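Local structure of SusD homolog (3FDH) at residues Pro69-Ser73 / Pro465-Thr471; Ile123-Phe127 / Tyr435-Arg439; Arg278-Phe283 / Leu422-Gly426; Tyr335-Phe340 / Glu359-Gly364. The protein probably binds glycans at the outer membrane as a SusD/RagB-family lipoprotein, helping to pass them to a partner transporter for import. All blocks are in the same frame, centred on the assembly; numbering follows the deposited sequence.

Interaction 1: residues Pro69-Ser73 / Pro465-Thr471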
loop_
_atom_site.group_PDB
_atom_site.type_symbol
_atom_site.label_atom_id
_atom_site.label_comp_id
_atom_site.label_asym_id
_atom_site.label_seq_id
_atom_site.Cartn_x
_atom_site.Cartn_y
_atom_site.Cartn_z
ATOM N N PRO A 69 -8.575 14.371 9.309
ATOM C CA PRO A 69 -7.813 14.217 8.072
ATOM C C PRO A 69 -6.950 15.364 7.653
ATOM O O PRO A 69 -6.099 15.186 6.782
ATOM C CB PRO A 69 -8.892 13.962 7.000
ATOM C CG PRO A 69 -10.171 13.658 7.772
ATOM C CD PRO A 69 -10.025 14.286 9.106
ATOM N N SER A 70 -7.126 16.512 8.302
ATOM C CA SER A 70 -6.425 17.744 7.906
ATOM C C SER A 70 -5.512 18.325 8.982
ATOM O O SER A 70 -4.916 19.422 8.824
ATOM C CB SER A 70 -7.441 18.811 7.466
ATOM O OG SER A 70 -8.261 19.246 8.544
ATOM N N SER A 71 -5.452 17.628 10.102
ATOM C CA SER A 71 -4.586 18.045 11.232
ATOM C C SER A 71 -3.150 17.595 11.049
ATOM O O SER A 71 -2.898 16.429 10.794
ATOM C CB SER A 71 -5.105 17.504 12.585
ATOM O OG SER A 71 -4.142 17.756 13.596
ATOM N N SER A 72 -2.227 18.524 11.245
ATOM C CA SER A 72 -0.780 18.246 11.152
ATOM C C SER A 72 -0.351 17.178 12.197
ATOM O O SER A 72 0.667 16.502 12.052
ATOM C CB SER A 72 0.032 19.544 11.274
ATOM O OG SER A 72 -0.284 20.240 12.459
ATOM N N SER A 73 -1.168 16.956 13.218
ATOM C CA SER A 73 -0.794 15.945 14.225
ATOM C C SER A 73 -0.995 14.548 13.779
ATOM O O SER A 73 -0.329 13.626 14.229
ATOM C CB SER A 73 -1.681 16.031 15.456
ATOM O OG SER A 73 -1.530 17.266 16.049
ATOM N N PRO A 465 -1.846 15.604 5.574
ATOM C CA PRO A 465 -1.231 16.836 6.024
ATOM C C PRO A 465 0.205 16.663 6.541
ATOM O O PRO A 465 0.581 15.624 7.106
ATOM C CB PRO A 465 -2.148 17.273 7.185
ATOM C CG PRO A 465 -2.746 15.993 7.693
ATOM C CD PRO A 465 -2.970 15.198 6.452
ATOM N N TYR A 466 0.996 17.696 6.332
ATOM C CA TYR A 466 2.388 17.716 6.815
ATOM C C TYR A 466 2.446 17.556 8.335
ATOM O O TYR A 466 1.563 18.025 9.088
ATOM C CB TYR A 466 3.108 19.016 6.437
ATOM C CG TYR A 466 3.209 19.298 4.939
ATOM C CD1 TYR A 466 4.039 18.541 4.124
ATOM C CD2 TYR A 466 2.471 20.322 4.352
ATOM C CE1 TYR A 466 4.120 18.784 2.738
ATOM C CE2 TYR A 466 2.561 20.587 2.971
ATOM C CZ TYR A 466 3.397 19.830 2.182
ATOM O OH TYR A 466 3.470 20.085 0.835
ATOM N N GLY A 467 3.532 16.937 8.781
ATOM C CA GLY A 467 3.749 16.673 10.201
ATOM C C GLY A 467 4.019 17.936 10.945
ATOM O O GLY A 467 4.733 18.811 10.473
ATOM N N ASN A 468 3.447 18.031 12.137
ATOM C CA ASN A 468 3.576 19.253 12.942
ATOM C C ASN A 468 4.997 19.449 13.426
ATOM O O ASN A 468 5.389 20.540 13.841
ATOM C CB ASN A 468 2.575 19.324 14.121
ATOM C CG ASN A 468 2.791 18.243 15.165
ATOM O OD1 ASN A 468 2.469 17.099 14.948
ATOM N ND2 ASN A 468 3.306 18.624 16.322
ATOM N N SER A 469 5.777 18.388 13.364
ATOM C CA SER A 469 7.158 18.485 13.778
ATOM C C SER A 469 7.848 19.451 12.864
ATOM O O SER A 469 8.725 20.184 13.275
ATOM C CB SER A 469 7.870 17.146 13.744
ATOM O OG SER A 469 7.531 16.409 14.911
ATOM N N ASP A 470 7.401 19.460 11.612
ATOM C CA ASP A 470 8.008 20.312 10.579
ATOM C C ASP A 470 7.263 21.620 10.365
ATOM O O ASP A 470 7.849 22.618 9.940
ATOM C CB ASP A 470 8.237 19.516 9.287
ATOM C CG ASP A 470 9.517 18.722 9.361
ATOM O OD1 ASP A 470 10.520 19.339 9.746
ATOM O OD2 ASP A 470 9.556 17.512 9.088
ATOM N N THR A 471 5.979 21.645 10.708
ATOM C CA THR A 471 5.226 22.902 10.573
ATOM C C THR A 471 5.771 23.806 11.674
ATOM O O THR A 471 5.756 25.046 11.573
ATOM C CB THR A 471 3.706 22.746 10.719
ATOM O OG1 THR A 471 3.404 22.266 12.032
ATOM C CG2 THR A 471 3.131 21.766 9.668
HETATM O O HOH W 1 0.356 14.980 9.808
HETATM O O HOH W 2 0.814 22.750 12.548
#
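At the N-terminus of the short helix 468-473, with Gly-467 in the N-cap position, Ser-72 of a serine-rich loop meets the first residues of the helix, and Pro-465 gives a second anchor. Ser-72 O accepts a weak hydrogen bond from Asn-468 N (3.2 Å, 132° at the hydrogen), and a water lying between the two segments is within bonding distance of the same oxygen and of Pro-465 O. A second water bridges Ser-72 OG and Thr-471 OG1, 2.7 Å from each; Ser-72 OG stands between its own backbone N and carbonyl carbon (chi1 55°), which also brings it within 3.4 Å of Asn-468 CB. The loop keeps its shape through an ST turn, in which Ser-71 OG accepts from Ser-73 N at 3.1 Å. Upstream of the cap the Pro-465 ring lies against backbone oxygens, CD 3.1 Å from Pro-69 O and CG 3.1 Å from Ser-71 O. With an alanine in place of Pro-465, lacking CG and CD, a gap would probably open beside Phe-75, Val-487 and Tyr-481, and the loop oxygens would lose the ring packed on them. Tyr-466 turns away from the loop and bonds with Asp-129 O.

Interaction 2: residues Ile123-Phe127 / Tyr435-Arg439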
loop_
_atom_site.group_PDB
_atom_site.type_symbol
_atom_site.label_atom_id
_atom_site.label_comp_id
_atom_site.label_asym_id
_atom_site.label_seq_id
_atom_site.Cartn_x
_atom_site.Cartn_y
_atom_site.Cartn_z
ATOM N N ILE A 123 6.883 9.761 0.791
ATOM C CA ILE A 123 6.858 11.183 1.105
ATOM C C ILE A 123 6.118 11.930 0.001
ATOM O O ILE A 123 5.196 12.740 0.224
ATOM C CB ILE A 123 8.287 11.789 1.235
ATOM C CG1 ILE A 123 8.975 11.326 2.524
ATOM C CG2 ILE A 123 8.222 13.301 1.284
ATOM C CD1 ILE A 123 10.428 11.777 2.639
ATOM N N ALA A 124 6.590 11.686 -1.203
ATOM C CA ALA A 124 6.077 12.404 -2.364
ATOM C C ALA A 124 4.621 12.085 -2.593
ATOM O O ALA A 124 3.826 12.952 -2.858
ATOM C CB ALA A 124 6.932 12.117 -3.629
ATOM N N ASP A 125 4.266 10.825 -2.477
ATOM C CA ASP A 125 2.877 10.396 -2.775
ATOM C C ASP A 125 1.846 10.924 -1.793
ATOM O O ASP A 125 0.713 11.343 -2.172
ATOM C CB ASP A 125 2.785 8.889 -2.851
ATOM C CG ASP A 125 3.452 8.365 -4.058
ATOM O OD1 ASP A 125 3.698 9.144 -5.014
ATOM O OD2 ASP A 125 3.770 7.162 -4.029
ATOM N N PHE A 126 2.258 10.965 -0.529
ATOM C CA PHE A 126 1.311 11.305 0.527
ATOM C C PHE A 126 1.293 12.748 0.878
ATOM O O PHE A 126 0.237 13.279 1.164
ATOM C CB PHE A 126 1.462 10.368 1.739
ATOM C CG PHE A 126 0.908 9.057 1.447
ATOM C CD1 PHE A 126 1.646 8.122 0.727
ATOM C CD2 PHE A 126 -0.407 8.793 1.732
ATOM C CE1 PHE A 126 1.077 6.972 0.347
ATOM C CE2 PHE A 126 -0.964 7.630 1.391
ATOM C CZ PHE A 126 -0.243 6.721 0.678
ATOM N N PHE A 127 2.445 13.390 0.810
ATOM C CA PHE A 127 2.519 14.764 1.247
ATOM C C PHE A 127 2.701 15.798 0.161
ATOM O O PHE A 127 2.453 16.976 0.380
ATOM C CB PHE A 127 3.600 14.897 2.335
ATOM C CG PHE A 127 3.327 14.027 3.504
ATOM C CD1 PHE A 127 2.488 14.448 4.494
ATOM C CD2 PHE A 127 3.907 12.777 3.604
ATOM C CE1 PHE A 127 2.218 13.644 5.568
ATOM C CE2 PHE A 127 3.635 11.960 4.662
ATOM C CZ PHE A 127 2.784 12.380 5.645
ATOM N N TYR A 435 -4.773 3.777 -2.583
ATOM C CA TYR A 435 -5.096 5.201 -2.399
ATOM C C TYR A 435 -4.346 6.104 -3.412
ATOM O O TYR A 435 -4.896 7.080 -3.918
ATOM C CB TYR A 435 -4.799 5.583 -0.972
ATOM C CG TYR A 435 -4.950 7.035 -0.673
ATOM C CD1 TYR A 435 -6.221 7.631 -0.597
ATOM C CD2 TYR A 435 -3.847 7.801 -0.382
ATOM C CE1 TYR A 435 -6.353 8.965 -0.310
ATOM C CE2 TYR A 435 -3.970 9.116 -0.076
ATOM C CZ TYR A 435 -5.220 9.700 -0.025
ATOM O OH TYR A 435 -5.260 11.016 0.307
ATOM N N ASN A 436 -3.130 5.717 -3.751
ATOM C CA ASN A 436 -2.389 6.352 -4.840
ATOM C C ASN A 436 -3.124 6.113 -6.149
ATOM O O ASN A 436 -3.352 7.040 -6.897
ATOM C CB ASN A 436 -0.969 5.829 -4.970
ATOM C CG ASN A 436 -0.094 6.216 -3.806
ATOM O OD1 ASN A 436 -0.238 7.324 -3.261
ATOM N ND2 ASN A 436 0.817 5.301 -3.404
ATOM N N ASP A 437 -3.502 4.864 -6.431
ATOM C CA ASP A 437 -4.192 4.575 -7.682
ATOM C C ASP A 437 -5.482 5.368 -7.793
ATOM O O ASP A 437 -5.852 5.878 -8.849
ATOM C CB ASP A 437 -4.566 3.094 -7.800
ATOM C CG ASP A 437 -3.371 2.160 -8.191
ATOM O OD1 ASP A 437 -2.554 2.516 -9.066
ATOM O OD2 ASP A 437 -3.341 1.004 -7.712
ATOM N N PHE A 438 -6.147 5.558 -6.658
ATOM C CA PHE A 438 -7.479 6.188 -6.671
ATOM C C PHE A 438 -7.328 7.626 -7.050
ATOM O O PHE A 438 -8.060 8.182 -7.883
ATOM C CB PHE A 438 -8.180 6.107 -5.275
ATOM C CG PHE A 438 -9.594 6.597 -5.312
ATOM C CD1 PHE A 438 -10.622 5.777 -5.701
ATOM C CD2 PHE A 438 -9.878 7.895 -5.049
ATOM C CE1 PHE A 438 -11.898 6.255 -5.802
ATOM C CE2 PHE A 438 -11.144 8.372 -5.127
ATOM C CZ PHE A 438 -12.166 7.560 -5.510
ATOM N N ARG A 439 -6.348 8.234 -6.428
ATOM C CA ARG A 439 -6.087 9.634 -6.663
ATOM C C ARG A 439 -5.503 9.862 -8.070
ATOM O O ARG A 439 -5.727 10.885 -8.712
ATOM C CB ARG A 439 -5.140 10.208 -5.605
ATOM C CG ARG A 439 -5.751 10.306 -4.236
ATOM C CD ARG A 439 -4.727 10.947 -3.295
ATOM N NE ARG A 439 -3.584 10.075 -3.075
ATOM C CZ ARG A 439 -2.406 10.464 -2.636
ATOM N NH1 ARG A 439 -2.194 11.736 -2.439
ATOM N NH2 ARG A 439 -1.448 9.593 -2.490
#
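The last turn of helix 106-127 is met by helix 431-443 through Arg-439, whose guanidinium grips one backbone oxygen, Asp-125 O, with both terminal nitrogens, a positive group at this helix C-terminus, where it would probably interact favourably with the helix dipole. Arg-439 NH1 approaches Asp-125 O at 2.9 Å, nearly in line with the carbonyl bond, whereas NH2 comes in at 2.8 Å from above the carbonyl plane; Asp-125 O itself lies close to the guanidinium plane. A bend at chi3 (-68°) brings the group across, and weak bonds to its own helix, from NE to Tyr-435 O and from NH2 to Asn-436 OD1, help to fix its rotation. As an example of helix packing in the helical body of a SusD-family protein, whose family belongs to the TPR clan, the two segments cross at 60° with their axes 11.0 Å apart, a distance that large side chains must span. Phe-126 and Tyr-435 do so with rings slid apart until they barely overlap, touching where Phe-126 CE2 meets Tyr-435 CD2 at 3.4 Å. Arg-439 NH2 sits over one face of the Phe-126 ring, too far for more than a weak attraction. The buried Asp-125 carboxylate is satisfied elsewhere, by Arg-208, Tyr-158 and Trp-494, and Arg-439 NH1 also donates to Leu-462 O.

Interaction 3: residues Arg278-Phe283 / Leu422-Gly426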
loop_
_atom_site.group_PDB
_atom_site.type_symbol
_atom_site.label_atom_id
_atom_site.label_comp_id
_atom_site.label_asym_id
_atom_site.label_seq_id
_atom_site.Cartn_x
_atom_site.Cartn_y
_atom_site.Cartn_z
ATOM N N ARG A 278 -14.621 -13.776 -2.063
ATOM C CA ARG A 278 -14.363 -13.188 -0.748
ATOM C C ARG A 278 -15.640 -12.667 -0.077
ATOM O O ARG A 278 -15.683 -12.428 1.123
ATOM C CB ARG A 278 -13.351 -12.039 -0.864
ATOM C CG ARG A 278 -11.955 -12.527 -1.265
ATOM C CD ARG A 278 -11.071 -11.332 -1.701
ATOM N NE ARG A 278 -11.384 -10.946 -3.082
ATOM C CZ ARG A 278 -10.506 -10.787 -4.073
ATOM N NH1 ARG A 278 -9.195 -10.821 -3.853
ATOM N NH2 ARG A 278 -10.954 -10.522 -5.290
ATOM N N ALA A 279 -16.683 -12.501 -0.873
ATOM C CA ALA A 279 -17.991 -12.060 -0.363
ATOM C C ALA A 279 -18.525 -12.999 0.732
ATOM O O ALA A 279 -19.193 -12.570 1.678
ATOM C CB ALA A 279 -19.040 -11.946 -1.503
ATOM N N ASN A 280 -18.247 -14.285 0.576
ATOM C CA ASN A 280 -18.782 -15.270 1.461
ATOM C C ASN A 280 -17.767 -15.801 2.426
ATOM O O ASN A 280 -18.026 -16.724 3.171
ATOM C CB ASN A 280 -19.246 -16.451 0.637
ATOM C CG ASN A 280 -20.181 -17.334 1.396
ATOM O OD1 ASN A 280 -20.992 -16.850 2.202
ATOM N ND2 ASN A 280 -20.080 -18.636 1.170
ATOM N N ARG A 281 -16.610 -15.181 2.437
ATOM C CA ARG A 281 -15.521 -15.756 3.182
ATOM C C ARG A 281 -14.649 -14.843 4.019
ATOM O O ARG A 281 -14.058 -15.295 4.997
ATOM C CB ARG A 281 -14.685 -16.542 2.172
ATOM C CG ARG A 281 -13.610 -17.306 2.761
ATOM C CD ARG A 281 -13.131 -18.389 1.843
ATOM N NE ARG A 281 -11.942 -19.014 2.425
ATOM C CZ ARG A 281 -11.954 -19.889 3.427
ATOM N NH1 ARG A 281 -13.093 -20.249 3.971
ATOM N NH2 ARG A 281 -10.825 -20.366 3.904
ATOM N N ALA A 282 -14.647 -13.543 3.695
ATOM C CA ALA A 282 -13.740 -12.583 4.314
ATOM C C ALA A 282 -14.355 -11.654 5.373
ATOM O O ALA A 282 -13.801 -10.620 5.707
ATOM C CB ALA A 282 -13.076 -11.737 3.228
ATOM N N PHE A 283 -15.493 -12.044 5.887
ATOM C CA PHE A 283 -16.230 -11.262 6.902
ATOM C C PHE A 283 -16.654 -12.056 8.108
ATOM O O PHE A 283 -17.116 -13.181 8.002
ATOM C CB PHE A 283 -17.467 -10.580 6.283
ATOM C CG PHE A 283 -17.133 -9.587 5.220
ATOM C CD1 PHE A 283 -16.601 -8.359 5.552
ATOM C CD2 PHE A 283 -17.371 -9.861 3.897
ATOM C CE1 PHE A 283 -16.273 -7.441 4.572
ATOM C CE2 PHE A 283 -17.053 -8.941 2.912
ATOM C CZ PHE A 283 -16.515 -7.722 3.250
ATOM N N LEU A 422 -10.066 -4.541 -5.680
ATOM C CA LEU A 422 -10.549 -5.656 -4.866
ATOM C C LEU A 422 -9.430 -6.579 -4.375
ATOM O O LEU A 422 -9.491 -7.106 -3.256
ATOM C CB LEU A 422 -11.603 -6.487 -5.639
ATOM C CG LEU A 422 -12.881 -5.670 -5.911
ATOM C CD1 LEU A 422 -13.818 -6.548 -6.766
ATOM C CD2 LEU A 422 -13.587 -5.263 -4.609
ATOM N N ALA A 423 -8.403 -6.752 -5.207
ATOM C CA ALA A 423 -7.230 -7.582 -4.839
ATOM C C ALA A 423 -6.371 -7.030 -3.717
ATOM O O ALA A 423 -5.748 -7.746 -2.959
ATOM C CB ALA A 423 -6.335 -7.808 -6.044
HETATM N N MSE A 424 -6.359 -5.719 -3.648
HETATM C CA MSE A 424 -5.453 -4.949 -2.767
HETATM C C MSE A 424 -6.047 -4.596 -1.387
HETATM O O MSE A 424 -5.437 -3.987 -0.521
HETATM C CB MSE A 424 -4.824 -3.818 -3.573
HETATM C CG MSE A 424 -3.917 -4.335 -4.607
HETATM SE SE MSE A 424 -2.962 -3.082 -5.699
HETATM C CE MSE A 424 -1.659 -2.363 -4.436
ATOM N N TRP A 425 -7.215 -5.175 -1.184
ATOM C CA TRP A 425 -7.899 -5.212 0.128
ATOM C C TRP A 425 -7.325 -6.409 0.884
ATOM O O TRP A 425 -7.285 -7.520 0.390
ATOM C CB TRP A 425 -9.384 -5.472 -0.080
ATOM C CG TRP A 425 -10.170 -5.695 1.144
ATOM C CD1 TRP A 425 -10.144 -4.932 2.278
ATOM C CD2 TRP A 425 -11.179 -6.684 1.352
ATOM N NE1 TRP A 425 -11.044 -5.394 3.206
ATOM C CE2 TRP A 425 -11.676 -6.496 2.672
ATOM C CE3 TRP A 425 -11.715 -7.730 0.560
ATOM C CZ2 TRP A 425 -12.683 -7.274 3.194
ATOM C CZ3 TRP A 425 -12.671 -8.531 1.109
ATOM C CH2 TRP A 425 -13.177 -8.284 2.406
ATOM N N GLY A 426 -6.913 -6.167 2.100
ATOM C CA GLY A 426 -6.349 -7.173 2.969
ATOM C C GLY A 426 -5.590 -6.685 4.185
ATOM O O GLY A 426 -5.792 -5.542 4.654
#
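The backbones stay well apart, with CA atoms 9.4 Å from each other at Arg-278 and Leu-422, while the loop makes a tight turn where Arg-278 O accepts from both Arg-281 N and Ala-282 N. Side chains therefore bridge the space, and Trp-425, just beyond the end of helix 412-423, does most of the work. Its CG is anti to the backbone N (chi1 173°), which carries the six-membered ring out to the loop. There Trp-425 CH2 meets Ala-282 CB at 3.6 Å and Phe-283 CZ at 3.5 Å; the Phe-283 and Trp-425 rings meet obliquely, their planes 32° apart. Arg-278 CB lies at the indole edge, 4.1 Å from Trp-425 CZ3. Farther along the same arginine, a bend at chi3 brings the guanidinium beside the helix end, with Leu-422 O over one of its faces, 3.8 Å from Arg-278 NH1. Around this patch, Leu-267 and Leu-271 of helix 265-274 and Phe-322 also pack on the indole, placing it in the buried seam between that helix, helix 412-423 and the short strands nearby. The polar ends have partners elsewhere, Trp-425 NE1 with Glu-52 and the guanidinium with Asp-276 in a salt bridge. The cohesion is thus mainly apolar, and the arginine, lying near a helix C-terminus, probably adds a modest electrostatic attraction without a direct bond to Leu-422 O.

Interaction 4: residues Tyr335-Phe340 / Glu359-Gly364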
loop_
_atom_site.group_PDB
_atom_site.type_symbol
_atom_site.label_atom_id
_atom_site.label_comp_id
_atom_site.label_asym_id
_atom_site.label_seq_id
_atom_site.Cartn_x
_atom_site.Cartn_y
_atom_site.Cartn_z
ATOM N N TYR A 335 3.094 -9.415 -6.206
ATOM C CA TYR A 335 3.085 -9.932 -7.539
ATOM C C TYR A 335 1.789 -9.530 -8.217
ATOM O O TYR A 335 1.781 -9.139 -9.387
ATOM C CB TYR A 335 3.236 -11.443 -7.534
ATOM C CG TYR A 335 3.075 -12.116 -8.888
ATOM C CD1 TYR A 335 3.965 -11.906 -9.925
ATOM C CD2 TYR A 335 2.023 -13.007 -9.111
ATOM C CE1 TYR A 335 3.782 -12.526 -11.151
ATOM C CE2 TYR A 335 1.862 -13.651 -10.317
ATOM C CZ TYR A 335 2.729 -13.415 -11.327
ATOM O OH TYR A 335 2.539 -14.098 -12.517
ATOM N N HIS A 336 0.695 -9.548 -7.461
ATOM C CA HIS A 336 -0.608 -9.204 -8.057
ATOM C C HIS A 336 -0.598 -7.763 -8.503
ATOM O O HIS A 336 -1.101 -7.461 -9.573
ATOM C CB HIS A 336 -1.881 -9.569 -7.230
ATOM C CG HIS A 336 -1.869 -9.130 -5.806
ATOM N ND1 HIS A 336 -1.283 -9.886 -4.801
ATOM C CD2 HIS A 336 -2.407 -8.036 -5.205
ATOM C CE1 HIS A 336 -1.446 -9.252 -3.647
ATOM N NE2 HIS A 336 -2.103 -8.119 -3.872
ATOM N N GLU A 337 -0.024 -6.887 -7.689
ATOM C CA GLU A 337 0.052 -5.470 -8.075
ATOM C C GLU A 337 0.820 -5.346 -9.387
ATOM O O GLU A 337 0.456 -4.590 -10.286
ATOM C CB GLU A 337 0.727 -4.576 -7.019
ATOM C CG GLU A 337 0.930 -3.193 -7.555
ATOM C CD GLU A 337 1.728 -2.249 -6.675
ATOM O OE1 GLU A 337 1.969 -2.490 -5.468
ATOM O OE2 GLU A 337 2.178 -1.258 -7.240
ATOM N N LEU A 338 1.873 -6.118 -9.516
ATOM C CA LEU A 338 2.704 -6.015 -10.728
ATOM C C LEU A 338 1.910 -6.477 -11.958
ATOM O O LEU A 338 2.022 -5.946 -13.065
ATOM C CB LEU A 338 3.988 -6.834 -10.562
ATOM C CG LEU A 338 5.027 -6.683 -11.656
ATOM C CD1 LEU A 338 5.733 -5.358 -11.528
ATOM C CD2 LEU A 338 6.004 -7.895 -11.591
HETATM N N MSE A 339 1.081 -7.462 -11.749
HETATM C CA MSE A 339 0.279 -8.006 -12.870
HETATM C C MSE A 339 -0.842 -7.067 -13.247
HETATM O O MSE A 339 -1.269 -7.039 -14.408
HETATM C CB MSE A 339 -0.256 -9.418 -12.573
HETATM C CG MSE A 339 0.855 -10.490 -12.435
HETATM SE SE MSE A 339 1.984 -10.657 -14.014
HETATM C CE MSE A 339 3.376 -9.526 -13.645
ATOM N N PHE A 340 -1.296 -6.294 -12.263
ATOM C CA PHE A 340 -2.329 -5.275 -12.478
ATOM C C PHE A 340 -1.728 -4.088 -13.210
ATOM O O PHE A 340 -2.400 -3.387 -13.982
ATOM C CB PHE A 340 -3.011 -4.841 -11.182
ATOM C CG PHE A 340 -4.053 -5.803 -10.683
ATOM C CD1 PHE A 340 -5.238 -6.010 -11.405
ATOM C CD2 PHE A 340 -3.883 -6.474 -9.489
ATOM C CE1 PHE A 340 -6.203 -6.907 -10.975
ATOM C CE2 PHE A 340 -4.847 -7.383 -9.059
ATOM C CZ PHE A 340 -6.028 -7.573 -9.804
ATOM N N GLU A 359 -4.049 -13.435 -14.287
ATOM C CA GLU A 359 -2.913 -13.751 -13.428
ATOM C C GLU A 359 -2.976 -12.892 -12.171
ATOM O O GLU A 359 -2.733 -13.363 -11.037
ATOM C CB GLU A 359 -1.607 -13.508 -14.186
ATOM C CG GLU A 359 -0.349 -13.888 -13.458
ATOM C CD GLU A 359 -0.101 -15.381 -13.410
ATOM O OE1 GLU A 359 -0.903 -16.129 -14.007
ATOM O OE2 GLU A 359 0.866 -15.810 -12.739
ATOM N N ALA A 360 -3.401 -11.646 -12.363
ATOM C CA ALA A 360 -3.479 -10.671 -11.280
ATOM C C ALA A 360 -4.630 -10.984 -10.311
ATOM O O ALA A 360 -4.471 -10.986 -9.107
ATOM C CB ALA A 360 -3.643 -9.236 -11.859
ATOM N N VAL A 361 -5.780 -11.298 -10.871
ATOM C CA VAL A 361 -6.974 -11.652 -10.077
ATOM C C VAL A 361 -6.735 -12.936 -9.283
ATOM O O VAL A 361 -7.050 -13.003 -8.089
ATOM C CB VAL A 361 -8.253 -11.861 -10.976
ATOM C CG1 VAL A 361 -9.412 -12.421 -10.179
ATOM C CG2 VAL A 361 -8.614 -10.565 -11.669
ATOM N N VAL A 362 -6.179 -13.946 -9.928
ATOM C CA VAL A 362 -5.925 -15.214 -9.248
ATOM C C VAL A 362 -4.905 -14.966 -8.120
ATOM O O VAL A 362 -5.147 -15.342 -6.986
ATOM C CB VAL A 362 -5.465 -16.344 -10.222
ATOM C CG1 VAL A 362 -4.995 -17.603 -9.474
ATOM C CG2 VAL A 362 -6.600 -16.709 -11.217
ATOM N N ALA A 363 -3.788 -14.315 -8.421
ATOM C CA ALA A 363 -2.786 -14.050 -7.372
ATOM C C ALA A 363 -3.419 -13.273 -6.215
ATOM O O ALA A 363 -3.126 -13.505 -5.058
ATOM C CB ALA A 363 -1.573 -13.254 -7.916
ATOM N N GLY A 364 -4.256 -12.305 -6.534
ATOM C CA GLY A 364 -4.878 -11.476 -5.477
ATOM C C GLY A 364 -5.768 -12.301 -4.566
ATOM O O GLY A 364 -5.820 -12.099 -3.362
#
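Ala-360 CB sits almost exactly over the centre of the Phe-340 ring, 3.3 Å from its centroid and only 2° off the ring normal, a CH-pi contact at the heart of this helix pair. The same methyl is pressed against Met-339 CB at 3.5 Å, closer than carbon atoms usually pack. With CG beside the backbone N (chi1 -79°), the Phe-340 ring swings across to the second helix, where it also reaches Val-361, and it touches Gln-419 and Lys-420 of helix 412-423. Exchanged for an alanine, Phe-340 would probably leave the Ala-360 methyl without the ring face beneath it and open a gap toward helix 412-423. Helices 335-348 and 354-379 follow each other in sequence as an antiparallel hairpin, consistent with the TPR-like build of the family, and their segments run at 160° with axes 8.0 Å apart. So close an approach rests on small residues: Ala-360, Ala-363 and Gly-364 form the facing surface of the second helix. Gly-364 CA lies over one face of the His-336 imidazole, 4.1 Å from its centroid, while His-336 NE2 is bonded to Glu-430. Ala-363 CB fills the angle between His-336 CB and Tyr-335 CD2, 3.8 Å from each. Met-339, a selenomethionine, runs alongside Glu-359, their CG atoms 3.7 Å apart. At the polar edge Tyr-335 OH donates to Glu-359 OE2; the modelled separation of 2.4 Å is very short, and its exact value is doubtful. The carboxylate oxygen arrives at the ring's edge, near its plane, with the carboxylate turned at about a right angle to the ring.

Along the chain the four contacts are concentric: interaction 1 joins the outermost residues, interaction 2 lies within it, then interaction 3, and interaction 4 is innermost, pairing two consecutive helices. In space they form two neighbouring pairs. Interactions 3 and 4 have centres about 14 Å apart and meet where Ala-423 of helix 412-423 packs on Phe-340. Interactions 1 and 2, about 16 Å apart, touch through Pro-465 and Phe-127. The extremes, interactions 1 and 4, are about 35 Å apart on opposite sides of the chain's centre. Helices 412-423 and 431-443, successive in sequence, carry interactions 3 and 2. The C-terminal part of the chain thus returns to successively earlier segments, tying the helical body together.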